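Local coordinates for protein leucyl-tRNA synthetase subunit alpha (Aquifex aeolicus, PDB 3O0A) that probably hydrolyses the ester of wrongly aminoacylated tRNA(Leu) through this isolated CP1 editing domain of the class I synthetase that attaches leucine to its tRNA, at residues L75-K89 with D103-N115. Residues are numbered along the deposited sequence; the frame is centred on the assembly and turned at random.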
ATOM      1  N   LEU A  75     -14.929 -11.011  -6.487  1.00 18.30           N
ATOM      2  CA  LEU A  75     -13.955 -11.421  -7.513  1.00 18.62           C
ATOM      3  C   LEU A  75     -13.454 -12.871  -7.390  1.00 19.61           C
ATOM      4  O   LEU A  75     -12.779 -13.376  -8.301  1.00 20.37           O
ATOM      5  CB  LEU A  75     -12.742 -10.473  -7.493  1.00 18.08           C
ATOM      6  CG  LEU A  75     -12.967  -9.002  -7.866  1.00 17.86           C
ATOM      7  CD1 LEU A  75     -11.710  -8.173  -7.613  1.00 18.11           C
ATOM      8  CD2 LEU A  75     -13.423  -8.879  -9.330  1.00 21.37           C
ATOM      9  N   GLY A  76     -13.785 -13.521  -6.273  1.00 18.96           N
ATOM     10  CA  GLY A  76     -13.332 -14.883  -5.959  1.00 19.71           C
ATOM     11  C   GLY A  76     -11.907 -14.970  -5.445  1.00 19.93           C
ATOM     12  O   GLY A  76     -11.301 -16.050  -5.468  1.00 21.31           O
ATOM     13  N   ASN A  77     -11.366 -13.836  -4.990  1.00 18.26           N
ATOM     14  CA  ASN A  77      -9.959 -13.743  -4.580  1.00 18.55           C
ATOM     15  C   ASN A  77      -9.748 -13.743  -3.070  1.00 18.01           C
ATOM     16  O   ASN A  77      -8.626 -13.982  -2.601  1.00 19.57           O
ATOM     17  CB  ASN A  77      -9.316 -12.452  -5.105  1.00 17.85           C
ATOM     18  CG  ASN A  77      -9.242 -12.371  -6.621  1.00 19.19           C
ATOM     19  OD1 ASN A  77      -9.284 -13.381  -7.334  1.00 20.36           O
ATOM     20  ND2 ASN A  77      -9.081 -11.142  -7.124  1.00 18.59           N
ATOM     21  N   ALA A  78     -10.785 -13.398  -2.314  1.00 16.92           N
ATOM     22  CA  ALA A  78     -10.648 -13.257  -0.862  1.00 15.41           C
ATOM     23  C   ALA A  78     -11.613 -14.148  -0.110  1.00 15.74           C
ATOM     24  O   ALA A  78     -12.702 -14.462  -0.597  1.00 15.42           O
ATOM     25  CB  ALA A  78     -10.855 -11.802  -0.423  1.00 14.94           C
ATOM     26  N   CYS A  79     -11.194 -14.545   1.090  1.00 15.70           N
ATOM     27  CA  CYS A  79     -12.061 -15.227   2.032  1.00 15.28           C
ATOM     28  C   CYS A  79     -12.598 -14.191   3.016  1.00 14.13           C
ATOM     29  O   CYS A  79     -11.852 -13.714   3.878  1.00 12.98           O
ATOM     30  CB  CYS A  79     -11.267 -16.292   2.786  1.00 16.04           C
ATOM     31  SG  CYS A  79     -12.267 -17.074   4.039  1.00 18.86           S
ATOM     32  N   TYR A  80     -13.877 -13.824   2.882  1.00 13.22           N
ATOM     33  CA  TYR A  80     -14.433 -12.780   3.731  1.00 12.69           C
ATOM     34  C   TYR A  80     -14.365 -13.103   5.235  1.00 12.64           C
ATOM     35  O   TYR A  80     -13.985 -12.249   6.050  1.00 12.00           O
ATOM     36  CB  TYR A  80     -15.871 -12.427   3.330  1.00 13.01           C
ATOM     37  CG  TYR A  80     -16.301 -11.096   3.909  1.00 12.59           C
ATOM     38  CD1 TYR A  80     -16.837 -11.019   5.197  1.00 14.44           C
ATOM     39  CD2 TYR A  80     -16.151  -9.905   3.179  1.00 12.72           C
ATOM     40  CE1 TYR A  80     -17.208  -9.793   5.756  1.00 14.95           C
ATOM     41  CE2 TYR A  80     -16.540  -8.676   3.730  1.00 14.14           C
ATOM     42  CZ  TYR A  80     -17.060  -8.635   5.014  1.00 14.21           C
ATOM     43  OH  TYR A  80     -17.444  -7.430   5.560  1.00 15.60           O
ATOM     44  N   SER A  81     -14.698 -14.335   5.605  1.00 12.10           N
ATOM     45  CA  SER A  81     -14.639 -14.724   7.013  1.00 12.55           C
ATOM     46  C   SER A  81     -13.222 -14.596   7.571  1.00 12.97           C
ATOM     47  O   SER A  81     -13.047 -14.263   8.751  1.00 12.59           O
ATOM     48  CB  SER A  81     -15.170 -16.144   7.228  1.00 13.10           C
ATOM     49  OG  SER A  81     -14.629 -17.035   6.273  1.00 13.15           O
ATOM     50  N   ASP A  82     -12.223 -14.874   6.737  1.00 13.16           N
ATOM     51  CA  ASP A  82     -10.816 -14.757   7.166  1.00 14.19           C
ATOM     52  C   ASP A  82     -10.536 -13.305   7.514  1.00 13.89           C
ATOM     53  O   ASP A  82      -9.851 -12.993   8.504  1.00 13.39           O
ATOM     54  CB  ASP A  82      -9.858 -15.196   6.054  1.00 14.85           C
ATOM     55  CG  ASP A  82      -9.611 -16.686   6.022  1.00 19.35           C
ATOM     56  OD1 ASP A  82     -10.148 -17.440   6.869  1.00 22.02           O
ATOM     57  OD2 ASP A  82      -8.871 -17.115   5.107  1.00 22.94           O
ATOM     58  N   VAL A  83     -11.062 -12.403   6.688  1.00 12.07           N
ATOM     59  CA  VAL A  83     -10.830 -10.982   6.895  1.00 12.52           C
ATOM     60  C   VAL A  83     -11.547 -10.531   8.169  1.00 12.31           C
ATOM     61  O   VAL A  83     -10.958  -9.867   9.020  1.00 13.15           O
ATOM     62  CB  VAL A  83     -11.260 -10.151   5.669  1.00 11.50           C
ATOM     63  CG1 VAL A  83     -11.074  -8.640   5.940  1.00 11.90           C
ATOM     64  CG2 VAL A  83     -10.434 -10.551   4.457  1.00 12.32           C
ATOM     65  N   GLU A  84     -12.802 -10.934   8.311  1.00 12.64           N
ATOM     66  CA  GLU A  84     -13.618 -10.563   9.470  1.00 13.77           C
ATOM     67  C   GLU A  84     -13.003 -11.053  10.771  1.00 13.84           C
ATOM     68  O   GLU A  84     -12.922 -10.315  11.765  1.00 14.04           O
ATOM     69  CB  GLU A  84     -15.003 -11.182   9.306  1.00 15.01           C
ATOM     70  CG  GLU A  84     -16.069 -10.504  10.129  1.00 18.14           C
ATOM     71  CD  GLU A  84     -17.456 -10.895   9.665  1.00 23.84           C
ATOM     72  OE1 GLU A  84     -17.706 -12.109   9.519  1.00 23.74           O
ATOM     73  OE2 GLU A  84     -18.280  -9.985   9.435  1.00 27.53           O
ATOM     74  N   ASN A  85     -12.565 -12.307  10.766  1.00 13.40           N
ATOM     75  CA  ASN A  85     -11.922 -12.897  11.943  1.00 14.49           C
ATOM     76  C   ASN A  85     -10.675 -12.113  12.329  1.00 14.35           C
ATOM     77  O   ASN A  85     -10.419 -11.882  13.514  1.00 14.90           O
ATOM     78  CB  ASN A  85     -11.553 -14.355  11.684  1.00 15.38           C
ATOM     79  CG  ASN A  85     -12.769 -15.250  11.560  1.00 15.64           C
ATOM     80  OD1 ASN A  85     -13.877 -14.881  11.965  1.00 18.70           O
ATOM     81  ND2 ASN A  85     -12.575 -16.416  10.982  1.00 19.34           N
ATOM     82  N   PHE A  86      -9.899 -11.715  11.330  1.00 13.79           N
ATOM     83  CA  PHE A  86      -8.703 -10.902  11.599  1.00 13.95           C
ATOM     84  C   PHE A  86      -9.035  -9.558  12.264  1.00 13.98           C
ATOM     85  O   PHE A  86      -8.432  -9.180  13.281  1.00 14.27           O
ATOM     86  CB  PHE A  86      -7.902 -10.702  10.315  1.00 13.45           C
ATOM     87  CG  PHE A  86      -6.752  -9.753  10.461  1.00 15.05           C
ATOM     88  CD1 PHE A  86      -5.607 -10.137  11.160  1.00 16.90           C
ATOM     89  CD2 PHE A  86      -6.818  -8.473   9.890  1.00 14.61           C
ATOM     90  CE1 PHE A  86      -4.533  -9.251  11.299  1.00 15.96           C
ATOM     91  CE2 PHE A  86      -5.752  -7.582  10.023  1.00 16.71           C
ATOM     92  CZ  PHE A  86      -4.607  -7.986  10.712  1.00 14.81           C
ATOM     93  N   VAL A  87      -9.981  -8.826  11.692  1.00 13.70           N
ATOM     94  CA  VAL A  87     -10.377  -7.524  12.232  1.00 14.37           C
ATOM     95  C   VAL A  87     -10.866  -7.662  13.685  1.00 15.37           C
ATOM     96  O   VAL A  87     -10.493  -6.866  14.558  1.00 15.15           O
ATOM     97  CB  VAL A  87     -11.453  -6.886  11.322  1.00 13.97           C
ATOM     98  CG1 VAL A  87     -12.059  -5.641  11.959  1.00 15.79           C
ATOM     99  CG2 VAL A  87     -10.850  -6.577   9.950  1.00 12.94           C
ATOM    100  N   GLU A  88     -11.665  -8.702  13.934  1.00 15.59           N
ATOM    101  CA  GLU A  88     -12.217  -8.952  15.269  1.00 16.63           C
ATOM    102  C   GLU A  88     -11.106  -9.261  16.264  1.00 16.84           C
ATOM    103  O   GLU A  88     -11.146  -8.791  17.401  1.00 17.62           O
ATOM    104  CB  GLU A  88     -13.266 -10.070  15.231  1.00 17.64           C
ATOM    105  CG  GLU A  88     -14.613  -9.644  14.584  1.00 21.13           C
ATOM    106  CD  GLU A  88     -15.257  -8.430  15.270  1.00 27.53           C
ATOM    107  OE1 GLU A  88     -15.552  -8.498  16.485  1.00 32.34           O
ATOM    108  OE2 GLU A  88     -15.472  -7.408  14.588  1.00 30.04           O
ATOM    109  N   LYS A  89     -10.125 -10.053  15.835  1.00 16.32           N
ATOM    110  CA  LYS A  89      -8.994 -10.395  16.700  1.00 17.11           C
ATOM    111  C   LYS A  89      -8.234  -9.119  17.026  1.00 17.19           C
ATOM    112  O   LYS A  89      -7.839  -8.890  18.161  1.00 17.39           O
ATOM    113  CB  LYS A  89      -8.055 -11.373  16.008  1.00 17.59           C
ATOM    114  CG  LYS A  89      -6.919 -11.910  16.885  1.00 19.66           C
ATOM    115  CD  LYS A  89      -6.019 -12.832  16.073  1.00 21.56           C
ATOM    116  CE  LYS A  89      -4.728 -13.153  16.794  1.00 24.75           C
ATOM    117  NZ  LYS A  89      -3.928 -14.174  16.060  1.00 24.51           N
ATOM    118  N   ASP A 103       5.956 -12.249  14.786  1.00 42.80           N
ATOM    119  CA  ASP A 103       5.119 -12.934  13.798  1.00 41.14           C
ATOM    120  C   ASP A 103       4.007 -12.009  13.336  1.00 38.32           C
ATOM    121  O   ASP A 103       2.835 -12.268  13.597  1.00 38.61           O
ATOM    122  CB  ASP A 103       4.491 -14.217  14.355  1.00 42.39           C
ATOM    123  CG  ASP A 103       5.163 -15.469  13.837  1.00 44.77           C
ATOM    124  OD1 ASP A 103       5.157 -15.690  12.605  1.00 46.45           O
ATOM    125  OD2 ASP A 103       5.685 -16.237  14.667  1.00 47.89           O
ATOM    126  N   LYS A 104       4.378 -10.920  12.682  1.00 35.56           N
ATOM    127  CA  LYS A 104       3.431 -10.101  11.912  1.00 31.83           C
ATOM    128  C   LYS A 104       2.263 -10.936  11.398  1.00 29.36           C
ATOM    129  O   LYS A 104       2.446 -12.095  11.022  1.00 30.21           O
ATOM    130  CB  LYS A 104       4.154  -9.481  10.731  1.00 32.01           C
ATOM    131  CG  LYS A 104       5.341  -8.658  11.143  1.00 33.78           C
ATOM    132  CD  LYS A 104       5.943  -7.947   9.976  1.00 33.95           C
ATOM    133  CE  LYS A 104       6.726  -6.758  10.474  1.00 35.96           C
ATOM    134  NZ  LYS A 104       5.810  -5.611  10.693  1.00 33.85           N
ATOM    135  N   GLU A 105       1.068 -10.348  11.388  1.00 25.78           N
ATOM    136  CA  GLU A 105      -0.127 -11.056  10.943  1.00 22.77           C
ATOM    137  C   GLU A 105      -0.920 -10.172   9.999  1.00 20.15           C
ATOM    138  O   GLU A 105      -1.096  -8.982  10.259  1.00 18.31           O
ATOM    139  CB  GLU A 105      -1.024 -11.483  12.117  1.00 23.17           C
ATOM    140  CG  GLU A 105      -2.139 -12.467  11.679  1.00 23.12           C
ATOM    141  CD  GLU A 105      -3.114 -12.874  12.785  1.00 23.82           C
ATOM    142  OE1 GLU A 105      -2.836 -12.610  13.978  1.00 24.16           O
ATOM    143  OE2 GLU A 105      -4.164 -13.483  12.449  1.00 25.87           O
ATOM    144  N   GLY A 106      -1.382 -10.766   8.907  1.00 18.14           N
ATOM    145  CA  GLY A 106      -2.255 -10.060   7.981  1.00 16.64           C
ATOM    146  C   GLY A 106      -3.122 -10.969   7.134  1.00 15.72           C
ATOM    147  O   GLY A 106      -3.033 -12.200   7.203  1.00 16.60           O
ATOM    148  N   VAL A 107      -3.955 -10.346   6.314  1.00 14.43           N
ATOM    149  CA  VAL A 107      -4.925 -11.056   5.492  1.00 14.06           C
ATOM    150  C   VAL A 107      -5.063 -10.336   4.155  1.00 13.29           C
ATOM    151  O   VAL A 107      -4.989  -9.101   4.097  1.00 12.47           O
ATOM    152  CB  VAL A 107      -6.311 -11.166   6.182  1.00 14.26           C
ATOM    153  CG1 VAL A 107      -6.248 -12.094   7.396  1.00 16.16           C
ATOM    154  CG2 VAL A 107      -6.878  -9.791   6.564  1.00 13.12           C
ATOM    155  N   PHE A 108      -5.225 -11.107   3.086  1.00 12.70           N
ATOM    156  CA  PHE A 108      -5.354 -10.526   1.739  1.00 12.85           C
ATOM    157  C   PHE A 108      -6.814 -10.150   1.527  1.00 11.80           C
ATOM    158  O   PHE A 108      -7.708 -10.959   1.806  1.00 12.62           O
ATOM    159  CB  PHE A 108      -4.882 -11.550   0.702  1.00 13.96           C
ATOM    160  CG  PHE A 108      -5.087 -11.149  -0.743  1.00 13.55           C
ATOM    161  CD1 PHE A 108      -4.795  -9.862  -1.199  1.00 13.02           C
ATOM    162  CD2 PHE A 108      -5.545 -12.102  -1.657  1.00 15.21           C
ATOM    163  CE1 PHE A 108      -4.986  -9.527  -2.545  1.00 12.72           C
ATOM    164  CE2 PHE A 108      -5.729 -11.796  -3.000  1.00 16.29           C
ATOM    165  CZ  PHE A 108      -5.446 -10.499  -3.456  1.00 12.13           C
ATOM    166  N   LEU A 109      -7.049  -8.929   1.047  1.00 11.31           N
ATOM    167  CA  LEU A 109      -8.412  -8.441   0.810  1.00 10.65           C
ATOM    168  C   LEU A 109      -9.005  -8.830  -0.551  1.00 11.39           C
ATOM    169  O   LEU A 109     -10.190  -8.600  -0.804  1.00 11.70           O
ATOM    170  CB  LEU A 109      -8.473  -6.918   1.024  1.00 10.15           C
ATOM    171  CG  LEU A 109      -7.974  -6.414   2.387  1.00  9.71           C
ATOM    172  CD1 LEU A 109      -8.241  -4.887   2.500  1.00 10.38           C
ATOM    173  CD2 LEU A 109      -8.565  -7.191   3.599  1.00 11.83           C
ATOM    174  N   GLY A 110      -8.189  -9.423  -1.421  1.00 11.33           N
ATOM    175  CA  GLY A 110      -8.688  -9.961  -2.681  1.00 11.79           C
ATOM    176  C   GLY A 110      -8.805  -8.954  -3.813  1.00 11.36           C
ATOM    177  O   GLY A 110      -9.392  -9.248  -4.854  1.00 12.48           O
ATOM    178  N   VAL A 111      -8.254  -7.759  -3.620  1.00 10.78           N
ATOM    179  CA  VAL A 111      -8.262  -6.751  -4.681  1.00 11.09           C
ATOM    180  C   VAL A 111      -6.843  -6.275  -4.935  1.00 10.94           C
ATOM    181  O   VAL A 111      -5.968  -6.438  -4.079  1.00 10.98           O
ATOM    182  CB  VAL A 111      -9.166  -5.535  -4.334  1.00  9.91           C
ATOM    183  CG1 VAL A 111     -10.642  -5.993  -4.212  1.00 11.65           C
ATOM    184  CG2 VAL A 111      -8.707  -4.833  -3.039  1.00 11.37           C
ATOM    185  N   TYR A 112      -6.643  -5.676  -6.104  1.00 11.27           N
ATOM    186  CA  TYR A 112      -5.348  -5.122  -6.484  1.00 11.97           C
ATOM    187  C   TYR A 112      -5.477  -3.632  -6.764  1.00 11.77           C
ATOM    188  O   TYR A 112      -6.351  -3.192  -7.531  1.00 12.08           O
ATOM    189  CB  TYR A 112      -4.817  -5.853  -7.712  1.00 13.73           C
ATOM    190  CG  TYR A 112      -4.575  -7.316  -7.442  1.00 15.19           C
ATOM    191  CD1 TYR A 112      -5.622  -8.240  -7.486  1.00 15.93           C
ATOM    192  CD2 TYR A 112      -3.301  -7.773  -7.115  1.00 17.96           C
ATOM    193  CE1 TYR A 112      -5.395  -9.596  -7.213  1.00 16.40           C
ATOM    194  CE2 TYR A 112      -3.065  -9.113  -6.864  1.00 17.82           C
ATOM    195  CZ  TYR A 112      -4.109 -10.012  -6.903  1.00 18.95           C
ATOM    196  OH  TYR A 112      -3.860 -11.340  -6.650  1.00 18.42           O
ATOM    197  N   ALA A 113      -4.625  -2.861  -6.114  1.00 11.60           N
ATOM    198  CA  ALA A 113      -4.608  -1.420  -6.307  1.00 11.42           C
ATOM    199  C   ALA A 113      -3.640  -1.098  -7.439  1.00 12.02           C
ATOM    200  O   ALA A 113      -2.578  -1.708  -7.559  1.00 13.28           O
ATOM    201  CB  ALA A 113      -4.151  -0.743  -5.029  1.00 12.05           C
ATOM    202  N   THR A 114      -4.009  -0.124  -8.258  1.00 11.28           N
ATOM    203  CA  THR A 114      -3.109   0.380  -9.270  1.00 11.31           C
ATOM    204  C   THR A 114      -2.183   1.391  -8.624  1.00 11.60           C
ATOM    205  O   THR A 114      -2.623   2.307  -7.921  1.00 11.19           O
ATOM    206  CB  THR A 114      -3.888   1.014 -10.426  1.00 12.48           C
ATOM    207  OG1 THR A 114      -4.776   0.032 -10.974  1.00 12.76           O
ATOM    208  CG2 THR A 114      -2.935   1.520 -11.508  1.00 11.96           C
ATOM    209  N   ASN A 115      -0.890   1.188  -8.856  1.00 12.05           N
ATOM    210  CA  ASN A 115       0.139   2.139  -8.456  1.00 12.33           C
ATOM    211  C   ASN A 115       0.148   3.290  -9.471  1.00 12.63           C
ATOM    212  O   ASN A 115       0.391   3.064 -10.665  1.00 13.21           O
ATOM    213  CB  ASN A 115       1.488   1.406  -8.431  1.00 12.85           C
ATOM    214  CG  ASN A 115       2.626   2.278  -7.937  1.00 12.48           C
ATOM    215  OD1 ASN A 115       2.575   3.506  -8.023  1.00 11.55           O
ATOM    216  ND2 ASN A 115       3.665   1.638  -7.407  1.00 11.62           N
TER
HETATM  217  O   HOH W   1      -8.556 -13.507   1.909  1.00 18.26           O
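The Phe86 ring and the Glu105 side chain pass antiparallel, the carboxylate turned 65° from the ring, with Glu105 OE2 lying in the ring plane beyond its edge, 3.9 Å from Phe86 CD1. Phe86 has CG anti to the backbone N (chi1 173°), which drops the ring from helix 80-89 onto the strand; CE1 meets the backbone O of Glu105, while Phe86 CD2 rests on Val107 CG2 at 3.6 Å. The other methyl of Val107, CG1, packs on Phe86 CB, both methyls lying on one side of the ring. One turn further along the helix, extended Lys89 reaches across to the extended Glu105, and a salt bridge joins Lys89 NZ to Glu105 OE1 at 2.8 Å, met on the syn side and a little out of the carboxylate plane. Val83, in turn, lies roughly perpendicular to Leu109, its CG1 3.7 Å from Leu109 CD2.

The helix packs along 106-109 of edge strand 106-114, roughly antiparallel to it, in the mixed four-stranded sheet of the editing domain; Phe86 also touches Ser126 on the adjoining strand.

Where the strand turns its corner at Gly110, the loop before the helix closes in. Ala78 CB packs on the backbone, 3.3 Å from Leu109 O and against Gly110 CA. Asn77 ND2 donates to Gly110 O at an N-H...O angle of 158°, arriving from above the carbonyl plane, and the same nitrogen lies at the edge of the Tyr112 ring. Gly110 N stands 3.3 Å above the centre of the Phe108 ring. A water accepts from Cys79 N and donates to Phe108 O, linking the helix N-cap residue to the strand.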